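PDB 3QKI: glucose-6-phosphate isomerase from Plasmodium falciparum, which probably catalyses the interconversion of alpha-D-glucose 6-phosphate and beta-D-fructose 6-phosphate, the second step of glycolysis. Local coordinates for residues A[144-149]-A[328-333]; A[183-188]-A[322-327]; A[229-234]-A[258-263]; A[417-422]-A[538-543]; A[151-156]-A[216-221]. One frame throughout, in Å; residues are numbered along the deposited sequence. Where two conformers were deposited one is given.

Contact 1: residues A[144-149]-A[328-333]; sequences KKIEKY and FGYKNM
Tyr-330 carries this contact from the 328-333 side, and Glu-147 meets it. Phe-328 closes helix 318-328, and its carbonyl O accepts a bond from Asn-332 ND2 at 2.7 Å, which ties the new helix back to the end of the old one. Asn-332 ND2 also bonds Glu-196 OE1 of helix 179-197. Gly-329 follows with a positive phi of 95°. Tyr-330 comes next and points at helix 135-154. Its CG lies anti to the backbone N (chi1 -173°), which carries the ring across to Glu-147. Glu-147 CB sits over one face of the ring, 3.8 Å from the centroid of the Tyr-330 ring, in a CH-pi contact. Glu-147 CG passes Tyr-330 CD2 at 3.6 Å, and the extended chain lays its carboxylate along the CD2-CE2 side of the ring, tilted 25° from it. This carboxylate also has a long, weak ion pair with Arg-334. Ile-146 CG2 adds a looser apolar touch, 4.4 Å from Tyr-330 CD1. Farther on, Met-333 turns to Ser-325 of helix 318-328. Gly-329 thus ends helix 318-328 and N-caps helix 330-349, whose first residue, Tyr-330, packs on helix 135-154.

Contact 2: residues A[183-188]-A[322-327]; sequences FVYEAM and LPLSIA
Leu-324 is the main bump here, and its two methyls part over segment 183-188. Leu-324 CD1 rests on Val-184, 3.8 Å from Val-184 CG1. Leu-324 CD2 enters the hollow beside the backbone of the next residue, 3.7 Å from Tyr-185 N, and also touches Tyr-185 CB. Val-184 turns CG1 to the contact, while its other methyl, CG2, lies over a face of the Phe-183 ring. The tyrosine ring is presented by its edge. With CG anti to the backbone N (chi1 177°), it extends alongside segment 322-327, and Tyr-185 CE1 comes 4.2 Å from Ala-327 CB. Ala-327, one turn beyond Leu-324, meets the ring edge with its methyl. The two segments run nearly parallel, 20° apart, with axes 10.6 Å from each other, so side chains rather than backbones fill most of the interface. Helix 330-349 closes one flank through Phe-336 on Val-184 and Met-333 on Leu-324. Helix 135-154 packs on helix 318-328 through Ile-153 and Ile-146, and helix 523-543 covers Phe-183, Ala-187 and Met-188.

Contact 3: residues A[229-234]-A[258-263]; sequences NDVNRA and MLNARS
Val-231 CG2 and Asn-260 OD1 make the closest touch between the two helices, at 3.3 Å. It joins a methyl to an amide oxygen. The valine and asparagine side chains run antiparallel alongside each other. CG2 is the valine branch turned to helix 255-268, and Val-231 CG2 also reaches the Ser-263 side chain, 4.5 Å from Ser-263 CB. The next shell fixes the polar groups. Ser-263 OG bonds back to its own helix, 2.8 Å from Leu-259 O. That oxygen also receives the backbone N of Ser-263, and the two donors approach from opposite faces of its carbonyl plane. Asn-260 ND2 donates to the carbonyl O of Asn-225, in the loop between strand 219-223 and helix 228-235. Leu-223 of strand 219-223 touches both Val-231 and Asn-260, and Asp-230 OD1 takes the backbone N-H groups of Ala-224 and Asn-225, so both helices are tied to the same loop. Farther out, Ile-455 of the second subunit packs on Val-231, and Ser-263 OG is hydrogen-bonded to Asn-464 ND2 of the second subunit. The chemistry implies that Asn-260 ND2, Asp-230 OD1 and Ser-263 OG are bonded away from the interface, while the helices meet directly by van der Waals contact.

Contact 4: residues A[417-422]-A[538-543]; sequences QVYFGE and VAEGFL
Glu-540 faces Gln-417 and Tyr-419 across water 1, with no direct hydrogen bond between the two segments. Its CG lies anti to the backbone N (chi1 -155°), and the chain stays extended, so the carboxylate reaches well out from the helix. Gln-417 does the opposite. It bends at chi2 (101°), which brings its amide to the carboxylate. The two flat groups are nearly perpendicular, 86° apart, and Gln-417 OE1 remains 3.8 Å from Glu-540 OE2. Water 1 bridges the gap. Water 1 donates to Gln-417 OE1 at 2.7 Å and to Glu-540 OE1 at 2.8 Å. Water 1 accepts from Tyr-419 OH at 2.6 Å, lying in the plane of the tyrosine ring at its edge. Water 2 also lies between Gln-417 OE1 and Glu-540 OE2, but it cannot donate to every acceptor around it, so those bonds are less certain. Ser-364 OG is a shared partner of Glu-540 OE2 and Gln-417 NE2, and Arg-536 makes a salt bridge to Glu-540 OE1. The buried carboxylate is thus met by a charge, a hydroxyl and water, which probably favours its ionised form. In the fold, strand 418-420 is the outermost strand of its sheet within this chain, beside strand 375-380, where Val-376 and Ile-378 touch Tyr-419. Helix 356-371 lies against both partners, through Ser-368 and Ala-361, and links the sheet edge to helix 523-543.

Contact 5: residues A[151-156]-A[216-221]; sequences DDIRNG and NVFNVR
One hydrogen bond joins the segments: Asn-216 ND2 donates to Arg-154 O at 2.9 Å. The acceptor lies in the plane of the asparagine amide, but the donor is tilted 27° from the carbonyl plane of Arg-154. Asn-216 OD1 also sits close to this carbonyl, and Lys-165 NZ bonds to both oxygens, which probably eases their approach. Van der Waals contact of the guanidinium comes second. The Arg-154 chain bends at chi3 (57°), so that Asn-216 CB and CG lie over one guanidinium face, with Arg-154 NH1 3.7 Å from Asn-216 CB. Arg-154 NH1 also meets the edge of the Phe-218 ring, 3.8 Å from Phe-218 CE2. The guanidinium is held outside the pair by Ile-326 O and Tyr-192 OH. Apolar contact is the third kind, with Ile-153 CG2 4.0 Å from Phe-218 CZ. Helix 135-154 ends in a Schellman motif at Gly-156. Its C-terminus packs against the loop leading into edge strand 219-223, consistent with the parallel-sheet alpha/beta fold of a SIS domain.

Contacts 1, 2 and 5 form one cluster, with centres about 11 Å apart. Contacts 1 and 5 share helix 135-154. Contact 2 joins helix 179-197 to helix 318-328, which leads directly into helix 330-349 of contact 1. Arg-154 of contact 5 ties in through a probable hydrogen bond to Ile-326 O of contact 2 and by packing on Gly-329 of contact 1. Along the chain, contacts 2, 3 and 5 fall between the two segments of contact 1, and those of 2 and 5 alternate. Contact 3 lies about 21 Å from contact 5 between centres, beside the same parallel sheet. Contact 4 follows later, 24 to 35 Å from the others, beside the mixed sheet. Contacts 3 and 4 both reach the second subunit.

Contact 1: residues A[144-149]-A[328-333]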
# COMPACT_ATOMS: atom_id res chain seq x y z
N LYS A 144 -7.52 30.11 -15.04
CA LYS A 144 -8.59 30.61 -15.91
C LYS A 144 -8.69 29.73 -17.17
O LYS A 144 -9.80 29.43 -17.62
CB LYS A 144 -8.33 32.07 -16.31
CG LYS A 144 -8.70 33.04 -15.21
CD LYS A 144 -8.02 34.38 -15.45
CE LYS A 144 -8.85 35.58 -15.08
NZ LYS A 144 -8.98 35.74 -13.61
N LYS A 145 -7.55 29.29 -17.71
CA LYS A 145 -7.48 28.43 -18.88
C LYS A 145 -8.12 27.05 -18.55
O LYS A 145 -8.84 26.49 -19.38
CB LYS A 145 -6.02 28.27 -19.31
CG LYS A 145 -5.83 27.57 -20.64
CD LYS A 145 -4.36 27.46 -20.97
CE LYS A 145 -4.06 26.48 -22.05
NZ LYS A 145 -4.59 26.92 -23.35
N ILE A 146 -7.85 26.53 -17.34
CA ILE A 146 -8.40 25.23 -16.88
C ILE A 146 -9.90 25.35 -16.68
O ILE A 146 -10.65 24.47 -17.13
CB ILE A 146 -7.70 24.71 -15.59
CG1 ILE A 146 -6.23 24.34 -15.87
CG2 ILE A 146 -8.49 23.53 -14.96
CD1 ILE A 146 -5.37 24.15 -14.62
N GLU A 147 -10.35 26.44 -16.02
CA GLU A 147 -11.78 26.67 -15.78
C GLU A 147 -12.52 26.64 -17.11
O GLU A 147 -13.50 25.89 -17.22
CB GLU A 147 -11.98 28.00 -15.05
CG GLU A 147 -13.43 28.38 -14.83
CD GLU A 147 -13.63 29.64 -14.02
OE1 GLU A 147 -14.74 29.80 -13.47
OE2 GLU A 147 -12.68 30.45 -13.88
N LYS A 148 -12.01 27.40 -18.13
CA LYS A 148 -12.62 27.47 -19.45
C LYS A 148 -12.61 26.12 -20.16
O LYS A 148 -13.66 25.68 -20.63
CB LYS A 148 -11.99 28.57 -20.33
N TYR A 149 -11.45 25.45 -20.21
CA TYR A 149 -11.32 24.16 -20.87
C TYR A 149 -12.20 23.07 -20.24
O TYR A 149 -12.89 22.36 -20.96
CB TYR A 149 -9.84 23.72 -20.95
CG TYR A 149 -9.64 22.43 -21.72
CD1 TYR A 149 -9.56 22.43 -23.11
CD2 TYR A 149 -9.57 21.21 -21.06
CE1 TYR A 149 -9.40 21.25 -23.83
CE2 TYR A 149 -9.42 20.01 -21.77
CZ TYR A 149 -9.33 20.04 -23.15
OH TYR A 149 -9.20 18.86 -23.85
N PHE A 328 -14.71 16.76 -11.96
CA PHE A 328 -15.64 17.28 -10.97
C PHE A 328 -16.19 18.69 -11.18
O PHE A 328 -17.10 19.09 -10.44
CB PHE A 328 -15.00 17.20 -9.58
CG PHE A 328 -14.42 15.86 -9.21
CD1 PHE A 328 -15.15 14.68 -9.43
CD2 PHE A 328 -13.18 15.76 -8.61
CE1 PHE A 328 -14.62 13.45 -9.07
CE2 PHE A 328 -12.66 14.52 -8.21
CZ PHE A 328 -13.39 13.38 -8.44
N GLY A 329 -15.61 19.43 -12.11
CA GLY A 329 -15.97 20.83 -12.36
C GLY A 329 -15.03 21.75 -11.60
O GLY A 329 -14.62 21.44 -10.48
N TYR A 330 -14.65 22.87 -12.23
CA TYR A 330 -13.75 23.85 -11.63
C TYR A 330 -14.22 24.40 -10.28
O TYR A 330 -13.38 24.62 -9.40
CB TYR A 330 -13.46 25.00 -12.61
CG TYR A 330 -12.40 25.94 -12.07
CD1 TYR A 330 -11.06 25.58 -12.06
CD2 TYR A 330 -12.76 27.15 -11.47
CE1 TYR A 330 -10.09 26.42 -11.50
CE2 TYR A 330 -11.80 28.00 -10.94
CZ TYR A 330 -10.47 27.63 -10.96
OH TYR A 330 -9.52 28.45 -10.40
N LYS A 331 -15.55 24.68 -10.13
CA LYS A 331 -16.11 25.22 -8.88
C LYS A 331 -15.73 24.33 -7.69
O LYS A 331 -15.35 24.85 -6.65
CB LYS A 331 -17.64 25.34 -8.94
CG LYS A 331 -18.16 26.61 -9.58
CD LYS A 331 -19.65 26.83 -9.32
CE LYS A 331 -19.96 27.36 -7.93
NZ LYS A 331 -21.41 27.69 -7.78
N ASN A 332 -15.80 23.00 -7.86
CA ASN A 332 -15.44 22.07 -6.79
C ASN A 332 -13.93 22.16 -6.50
O ASN A 332 -13.54 22.25 -5.35
CB ASN A 332 -15.86 20.64 -7.16
CG ASN A 332 -17.33 20.37 -7.00
OD1 ASN A 332 -17.97 20.83 -6.07
ND2 ASN A 332 -17.89 19.58 -7.89
N MET A 333 -13.11 22.24 -7.55
CA MET A 333 -11.66 22.38 -7.43
C MET A 333 -11.23 23.71 -6.81
O MET A 333 -10.22 23.73 -6.08
CB MET A 333 -10.95 22.00 -8.71
CG MET A 333 -11.11 20.51 -9.07
SD MET A 333 -11.16 19.36 -7.65
CE MET A 333 -9.45 19.51 -7.02

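Contact 2: residues A[183-188]-A[322-327]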
# COMPACT_ATOMS: atom_id res chain seq x y z
N PHE A 183 -5.10 10.34 -5.30
CA PHE A 183 -5.59 10.45 -3.93
C PHE A 183 -6.90 11.28 -3.96
O PHE A 183 -7.92 10.81 -3.48
CB PHE A 183 -4.51 11.07 -2.99
CG PHE A 183 -5.01 12.06 -1.94
CD1 PHE A 183 -6.08 11.74 -1.10
CD2 PHE A 183 -4.43 13.31 -1.80
CE1 PHE A 183 -6.59 12.67 -0.19
CE2 PHE A 183 -4.91 14.23 -0.85
CZ PHE A 183 -5.98 13.90 -0.06
N VAL A 184 -6.86 12.49 -4.53
CA VAL A 184 -8.01 13.41 -4.56
C VAL A 184 -9.16 12.85 -5.39
O VAL A 184 -10.31 12.96 -4.99
CB VAL A 184 -7.64 14.86 -4.98
CG1 VAL A 184 -8.87 15.79 -4.94
CG2 VAL A 184 -6.53 15.42 -4.08
N TYR A 185 -8.86 12.22 -6.53
CA TYR A 185 -9.85 11.63 -7.39
C TYR A 185 -10.68 10.55 -6.64
O TYR A 185 -11.91 10.64 -6.57
CB TYR A 185 -9.19 11.06 -8.67
CG TYR A 185 -10.21 10.38 -9.54
CD1 TYR A 185 -11.21 11.11 -10.19
CD2 TYR A 185 -10.25 8.99 -9.64
CE1 TYR A 185 -12.20 10.49 -10.92
CE2 TYR A 185 -11.25 8.35 -10.36
CZ TYR A 185 -12.22 9.11 -11.01
OH TYR A 185 -13.15 8.49 -11.79
N GLU A 186 -10.01 9.57 -6.08
CA GLU A 186 -10.67 8.51 -5.32
C GLU A 186 -11.39 9.04 -4.07
O GLU A 186 -12.46 8.55 -3.73
CB GLU A 186 -9.67 7.40 -4.97
CG GLU A 186 -9.28 6.56 -6.18
CD GLU A 186 -10.41 5.77 -6.81
OE1 GLU A 186 -11.34 5.35 -6.08
OE2 GLU A 186 -10.37 5.59 -8.05
N ALA A 187 -10.81 10.05 -3.40
CA ALA A 187 -11.40 10.63 -2.19
C ALA A 187 -12.72 11.33 -2.47
O ALA A 187 -13.66 11.22 -1.69
CB ALA A 187 -10.43 11.61 -1.56
N MET A 188 -12.76 12.08 -3.57
CA MET A 188 -13.87 12.97 -3.92
C MET A 188 -14.94 12.44 -4.87
O MET A 188 -16.03 13.00 -4.90
CB MET A 188 -13.31 14.31 -4.43
CG MET A 188 -12.45 15.06 -3.40
SD MET A 188 -13.08 15.03 -1.68
CE MET A 188 -14.71 15.74 -1.93
N LEU A 322 -6.18 20.38 -13.59
CA LEU A 322 -6.79 20.10 -14.89
C LEU A 322 -7.60 18.78 -14.92
O LEU A 322 -8.81 18.87 -15.13
CB LEU A 322 -5.79 20.20 -16.05
CG LEU A 322 -6.31 19.75 -17.40
CD1 LEU A 322 -7.35 20.74 -17.96
CD2 LEU A 322 -5.19 19.54 -18.33
N PRO A 323 -7.04 17.57 -14.65
CA PRO A 323 -7.90 16.37 -14.69
C PRO A 323 -9.01 16.39 -13.65
O PRO A 323 -10.11 15.93 -13.95
CB PRO A 323 -6.92 15.22 -14.48
CG PRO A 323 -5.76 15.83 -13.77
CD PRO A 323 -5.64 17.21 -14.36
N LEU A 324 -8.77 16.97 -12.46
CA LEU A 324 -9.81 16.99 -11.42
C LEU A 324 -10.96 17.96 -11.72
O LEU A 324 -12.10 17.69 -11.32
CB LEU A 324 -9.21 17.22 -10.01
CG LEU A 324 -8.23 16.14 -9.49
CD1 LEU A 324 -7.35 16.69 -8.32
CD2 LEU A 324 -8.96 14.84 -9.12
N SER A 325 -10.68 19.09 -12.41
CA SER A 325 -11.72 20.03 -12.83
C SER A 325 -12.52 19.40 -13.99
O SER A 325 -13.70 19.65 -14.09
CB SER A 325 -11.11 21.35 -13.29
OG SER A 325 -10.52 22.05 -12.20
N ILE A 326 -11.90 18.57 -14.82
CA ILE A 326 -12.65 17.86 -15.88
C ILE A 326 -13.62 16.86 -15.20
O ILE A 326 -14.81 16.86 -15.48
CB ILE A 326 -11.73 17.16 -16.91
CG1 ILE A 326 -11.01 18.20 -17.81
CG2 ILE A 326 -12.53 16.12 -17.77
CD1 ILE A 326 -9.79 17.68 -18.56
N ALA A 327 -13.10 16.07 -14.25
CA ALA A 327 -13.90 15.06 -13.54
C ALA A 327 -15.00 15.65 -12.68
O ALA A 327 -16.11 15.10 -12.65
CB ALA A 327 -12.98 14.19 -12.68

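Contact 3: residues A[229-234]-A[258-263]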
# COMPACT_ATOMS: atom_id res chain seq x y z
N ASN A 229 1.64 -3.99 -19.00
CA ASN A 229 0.44 -4.48 -18.31
C ASN A 229 -0.42 -3.27 -17.88
O ASN A 229 -1.65 -3.36 -17.86
CB ASN A 229 0.80 -5.29 -17.06
CG ASN A 229 1.52 -6.59 -17.32
OD1 ASN A 229 1.22 -7.30 -18.27
ND2 ASN A 229 2.48 -6.93 -16.47
N ASP A 230 0.22 -2.15 -17.53
CA ASP A 230 -0.51 -0.95 -17.12
C ASP A 230 -1.22 -0.27 -18.30
O ASP A 230 -2.31 0.27 -18.14
CB ASP A 230 0.38 0.00 -16.31
CG ASP A 230 -0.40 0.90 -15.34
OD1 ASP A 230 0.15 1.97 -14.96
OD2 ASP A 230 -1.51 0.48 -14.89
N VAL A 231 -0.63 -0.34 -19.50
CA VAL A 231 -1.28 0.15 -20.74
C VAL A 231 -2.56 -0.71 -20.93
O VAL A 231 -3.64 -0.17 -21.22
CB VAL A 231 -0.31 0.05 -21.95
CG1 VAL A 231 -1.04 0.26 -23.30
CG2 VAL A 231 0.83 1.06 -21.81
N ASN A 232 -2.43 -2.03 -20.72
CA ASN A 232 -3.56 -2.94 -20.81
C ASN A 232 -4.70 -2.54 -19.88
O ASN A 232 -5.87 -2.49 -20.29
CB ASN A 232 -3.11 -4.38 -20.55
CG ASN A 232 -4.06 -5.44 -21.04
OD1 ASN A 232 -5.09 -5.16 -21.68
ND2 ASN A 232 -3.71 -6.67 -20.81
N ARG A 233 -4.36 -2.23 -18.62
CA ARG A 233 -5.33 -1.78 -17.62
C ARG A 233 -5.93 -0.43 -18.01
O ARG A 233 -7.14 -0.23 -17.91
CB ARG A 233 -4.68 -1.68 -16.23
CG ARG A 233 -4.40 -3.05 -15.64
CD ARG A 233 -3.56 -3.02 -14.40
NE ARG A 233 -3.46 -4.39 -13.87
CZ ARG A 233 -4.26 -4.88 -12.94
NH1 ARG A 233 -5.12 -4.09 -12.32
NH2 ARG A 233 -4.18 -6.16 -12.61
N ALA A 234 -5.09 0.48 -18.51
CA ALA A 234 -5.57 1.81 -18.91
C ALA A 234 -6.61 1.75 -20.06
O ALA A 234 -7.63 2.41 -19.97
CB ALA A 234 -4.39 2.71 -19.30
N MET A 258 6.75 9.21 -21.42
CA MET A 258 6.80 9.39 -22.86
C MET A 258 6.67 8.11 -23.65
O MET A 258 5.99 8.12 -24.67
CB MET A 258 7.96 10.29 -23.31
CG MET A 258 7.92 11.70 -22.69
SD MET A 258 6.29 12.47 -22.57
CE MET A 258 5.86 12.57 -24.32
N LEU A 259 7.21 6.98 -23.14
CA LEU A 259 6.99 5.70 -23.81
C LEU A 259 5.49 5.34 -23.71
O LEU A 259 4.90 4.85 -24.68
CB LEU A 259 7.88 4.58 -23.22
CG LEU A 259 7.67 3.15 -23.75
CD1 LEU A 259 7.80 3.08 -25.32
CD2 LEU A 259 8.65 2.18 -23.07
N ASN A 260 4.87 5.62 -22.54
CA ASN A 260 3.43 5.38 -22.36
C ASN A 260 2.61 6.29 -23.25
O ASN A 260 1.63 5.83 -23.82
CB ASN A 260 3.01 5.47 -20.90
CG ASN A 260 3.23 4.17 -20.15
OD1 ASN A 260 3.21 3.09 -20.73
ND2 ASN A 260 3.46 4.28 -18.85
N ALA A 261 3.03 7.57 -23.38
CA ALA A 261 2.36 8.55 -24.24
C ALA A 261 2.41 8.09 -25.71
O ALA A 261 1.38 8.08 -26.39
CB ALA A 261 3.00 9.93 -24.09
N ARG A 262 3.59 7.65 -26.18
CA ARG A 262 3.73 7.14 -27.55
C ARG A 262 2.86 5.90 -27.78
O ARG A 262 2.21 5.79 -28.83
CB ARG A 262 5.20 6.86 -27.92
CG ARG A 262 6.04 8.14 -28.03
CD ARG A 262 7.44 7.87 -28.53
NE ARG A 262 8.22 6.93 -27.71
CZ ARG A 262 8.96 7.28 -26.66
NH1 ARG A 262 9.00 8.54 -26.25
NH2 ARG A 262 9.66 6.37 -26.00
N SER A 263 2.79 5.02 -26.76
CA SER A 263 1.97 3.81 -26.81
C SER A 263 0.48 4.15 -26.88
O SER A 263 -0.25 3.55 -27.67
CB SER A 263 2.30 2.90 -25.63
OG SER A 263 3.67 2.56 -25.60

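Contact 4: residues A[417-422]-A[538-543]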
# COMPACT_ATOMS: atom_id res chain seq x y z
N GLN A 417 10.71 8.60 8.41
CA GLN A 417 10.23 7.27 8.76
C GLN A 417 9.76 6.54 7.49
O GLN A 417 9.53 7.17 6.45
CB GLN A 417 9.03 7.37 9.72
CG GLN A 417 9.34 7.94 11.09
CD GLN A 417 8.92 9.38 11.18
OE1 GLN A 417 9.20 10.18 10.29
NE2 GLN A 417 8.21 9.74 12.26
N VAL A 418 9.57 5.22 7.60
CA VAL A 418 8.95 4.44 6.53
C VAL A 418 7.43 4.66 6.75
O VAL A 418 6.93 4.43 7.84
CB VAL A 418 9.29 2.94 6.60
CG1 VAL A 418 8.35 2.14 5.73
CG2 VAL A 418 10.74 2.70 6.19
N TYR A 419 6.74 5.14 5.72
CA TYR A 419 5.29 5.36 5.78
C TYR A 419 4.60 4.23 5.06
O TYR A 419 5.05 3.79 4.00
CB TYR A 419 4.92 6.68 5.09
CG TYR A 419 5.07 7.90 5.96
CD1 TYR A 419 3.95 8.58 6.42
CD2 TYR A 419 6.33 8.39 6.29
CE1 TYR A 419 4.08 9.74 7.19
CE2 TYR A 419 6.47 9.51 7.12
CZ TYR A 419 5.34 10.20 7.54
OH TYR A 419 5.48 11.33 8.30
N PHE A 420 3.49 3.76 5.64
CA PHE A 420 2.69 2.69 5.04
C PHE A 420 1.27 2.78 5.61
O PHE A 420 0.99 3.61 6.49
CB PHE A 420 3.33 1.30 5.30
CG PHE A 420 3.12 0.78 6.71
CD1 PHE A 420 2.16 -0.21 6.97
CD2 PHE A 420 3.84 1.31 7.78
CE1 PHE A 420 1.96 -0.68 8.27
CE2 PHE A 420 3.63 0.85 9.09
CZ PHE A 420 2.70 -0.15 9.32
N GLY A 421 0.40 1.94 5.11
CA GLY A 421 -0.96 1.90 5.61
C GLY A 421 -1.99 1.44 4.61
O GLY A 421 -1.73 1.38 3.40
N GLU A 422 -3.16 1.14 5.14
CA GLU A 422 -4.37 0.75 4.43
C GLU A 422 -5.52 1.39 5.19
O GLU A 422 -5.41 1.57 6.40
CB GLU A 422 -4.55 -0.78 4.43
CG GLU A 422 -3.67 -1.51 3.41
CD GLU A 422 -3.75 -1.09 1.95
OE1 GLU A 422 -4.84 -0.66 1.49
OE2 GLU A 422 -2.73 -1.26 1.25
N VAL A 538 7.08 19.94 5.24
CA VAL A 538 7.93 21.12 5.13
C VAL A 538 8.49 21.48 6.54
O VAL A 538 9.70 21.68 6.67
CB VAL A 538 7.18 22.30 4.45
CG1 VAL A 538 7.90 23.63 4.69
CG2 VAL A 538 6.99 22.04 2.96
N ALA A 539 7.64 21.49 7.58
CA ALA A 539 8.05 21.79 8.95
C ALA A 539 9.05 20.75 9.44
O ALA A 539 10.06 21.11 10.04
CB ALA A 539 6.85 21.84 9.88
N GLU A 540 8.79 19.47 9.14
CA GLU A 540 9.64 18.39 9.58
C GLU A 540 11.05 18.41 8.96
O GLU A 540 12.02 18.08 9.65
CB GLU A 540 8.94 17.03 9.46
CG GLU A 540 9.50 16.02 10.43
CD GLU A 540 8.70 14.74 10.59
OE1 GLU A 540 7.59 14.64 10.00
OE2 GLU A 540 9.18 13.85 11.32
N GLY A 541 11.15 18.80 7.69
CA GLY A 541 12.44 18.89 7.00
C GLY A 541 13.33 19.93 7.67
O GLY A 541 14.52 19.68 7.88
N PHE A 542 12.73 21.05 8.11
CA PHE A 542 13.44 22.11 8.84
C PHE A 542 13.84 21.67 10.24
O PHE A 542 14.96 21.96 10.66
CB PHE A 542 12.67 23.44 8.86
CG PHE A 542 12.57 24.11 7.49
CD1 PHE A 542 13.70 24.26 6.69
CD2 PHE A 542 11.36 24.62 7.03
CE1 PHE A 542 13.62 24.91 5.45
CE2 PHE A 542 11.27 25.23 5.77
CZ PHE A 542 12.40 25.37 4.99
N LEU A 543 12.98 20.89 10.92
CA LEU A 543 13.31 20.31 12.24
C LEU A 543 14.50 19.35 12.08
O LEU A 543 15.40 19.34 12.92
CB LEU A 543 12.11 19.55 12.85
CG LEU A 543 10.86 20.35 13.21
CD1 LEU A 543 9.78 19.41 13.74
CD2 LEU A 543 11.16 21.46 14.21
O HOH W 1 7.89 12.10 8.96
O HOH W 2 11.05 12.20 10.80

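Contact 5: residues A[151-156]-A[216-221]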
# COMPACT_ATOMS: atom_id res chain seq x y z
N ASP A 151 -14.86 23.53 -18.23
CA ASP A 151 -16.27 23.91 -18.41
C ASP A 151 -16.72 23.49 -19.81
O ASP A 151 -17.76 22.86 -19.93
CB ASP A 151 -16.47 25.43 -18.25
CG ASP A 151 -16.60 25.93 -16.82
OD1 ASP A 151 -16.85 25.10 -15.91
OD2 ASP A 151 -16.49 27.16 -16.61
N ASP A 152 -15.88 23.74 -20.83
CA ASP A 152 -16.14 23.41 -22.23
C ASP A 152 -16.24 21.92 -22.48
O ASP A 152 -17.09 21.49 -23.27
CB ASP A 152 -15.14 24.08 -23.16
CG ASP A 152 -15.31 25.59 -23.37
OD1 ASP A 152 -16.25 26.18 -22.79
OD2 ASP A 152 -14.49 26.18 -24.10
N ILE A 153 -15.40 21.11 -21.82
CA ILE A 153 -15.45 19.64 -21.94
C ILE A 153 -16.75 19.14 -21.32
O ILE A 153 -17.46 18.35 -21.93
CB ILE A 153 -14.21 18.97 -21.29
CG1 ILE A 153 -12.93 19.23 -22.11
CG2 ILE A 153 -14.41 17.47 -21.00
CD1 ILE A 153 -12.68 18.39 -23.37
N ARG A 154 -17.07 19.64 -20.11
CA ARG A 154 -18.23 19.22 -19.33
C ARG A 154 -19.56 19.67 -19.89
O ARG A 154 -20.57 18.99 -19.64
CB ARG A 154 -18.08 19.62 -17.85
CG ARG A 154 -16.89 18.95 -17.17
CD ARG A 154 -16.62 19.55 -15.80
NE ARG A 154 -17.79 19.47 -14.92
CZ ARG A 154 -18.18 18.37 -14.29
NH1 ARG A 154 -17.49 17.24 -14.41
NH2 ARG A 154 -19.26 18.38 -13.52
N ASN A 155 -19.60 20.82 -20.63
CA ASN A 155 -20.83 21.34 -21.23
C ASN A 155 -20.98 20.87 -22.67
O ASN A 155 -21.94 21.21 -23.34
CB ASN A 155 -20.87 22.88 -21.15
CG ASN A 155 -21.12 23.44 -19.76
OD1 ASN A 155 -20.79 22.83 -18.74
ND2 ASN A 155 -21.66 24.66 -19.71
N GLY A 156 -20.00 20.12 -23.16
CA GLY A 156 -19.99 19.65 -24.53
C GLY A 156 -19.69 20.72 -25.57
O GLY A 156 -20.01 20.52 -26.74
N ASN A 216 -21.27 13.61 -17.39
CA ASN A 216 -20.19 14.06 -16.51
C ASN A 216 -19.76 13.12 -15.39
O ASN A 216 -19.36 13.56 -14.31
CB ASN A 216 -20.33 15.55 -16.11
CG ASN A 216 -20.44 16.46 -17.30
OD1 ASN A 216 -19.87 16.22 -18.37
ND2 ASN A 216 -21.17 17.54 -17.16
N VAL A 217 -19.86 11.81 -15.67
CA VAL A 217 -19.31 10.75 -14.86
C VAL A 217 -18.17 10.27 -15.74
O VAL A 217 -18.38 9.47 -16.67
CB VAL A 217 -20.28 9.60 -14.48
CG1 VAL A 217 -19.54 8.48 -13.75
CG2 VAL A 217 -21.43 10.12 -13.65
N PHE A 218 -16.99 10.82 -15.52
CA PHE A 218 -15.82 10.47 -16.33
C PHE A 218 -15.11 9.22 -15.84
O PHE A 218 -14.89 9.05 -14.64
CB PHE A 218 -14.84 11.64 -16.40
CG PHE A 218 -15.39 12.82 -17.18
CD1 PHE A 218 -15.12 12.95 -18.54
CD2 PHE A 218 -16.16 13.79 -16.55
CE1 PHE A 218 -15.62 14.05 -19.25
CE2 PHE A 218 -16.68 14.86 -17.28
CZ PHE A 218 -16.40 14.99 -18.62
N ASN A 219 -14.73 8.35 -16.78
CA ASN A 219 -14.00 7.15 -16.41
C ASN A 219 -12.52 7.54 -16.44
O ASN A 219 -11.88 7.52 -17.49
CB ASN A 219 -14.35 6.02 -17.38
CG ASN A 219 -13.69 4.69 -17.09
OD1 ASN A 219 -12.92 4.51 -16.14
ND2 ASN A 219 -13.98 3.73 -17.94
N VAL A 220 -11.99 7.97 -15.29
CA VAL A 220 -10.61 8.44 -15.15
C VAL A 220 -9.69 7.27 -14.83
O VAL A 220 -9.94 6.53 -13.88
CB VAL A 220 -10.50 9.59 -14.13
CG1 VAL A 220 -9.08 10.13 -14.03
CG2 VAL A 220 -11.48 10.71 -14.47
N ARG A 221 -8.65 7.10 -15.64
CA ARG A 221 -7.63 6.06 -15.47
C ARG A 221 -6.25 6.71 -15.33
O ARG A 221 -5.99 7.76 -15.94
CB ARG A 221 -7.64 5.07 -16.67
CG ARG A 221 -9.03 4.50 -16.96
CD ARG A 221 -9.17 3.08 -16.50
NE ARG A 221 -10.50 2.51 -16.76
CZ ARG A 221 -10.79 1.64 -17.72
NH1 ARG A 221 -9.86 1.24 -18.57
NH2 ARG A 221 -12.01 1.13 -17.81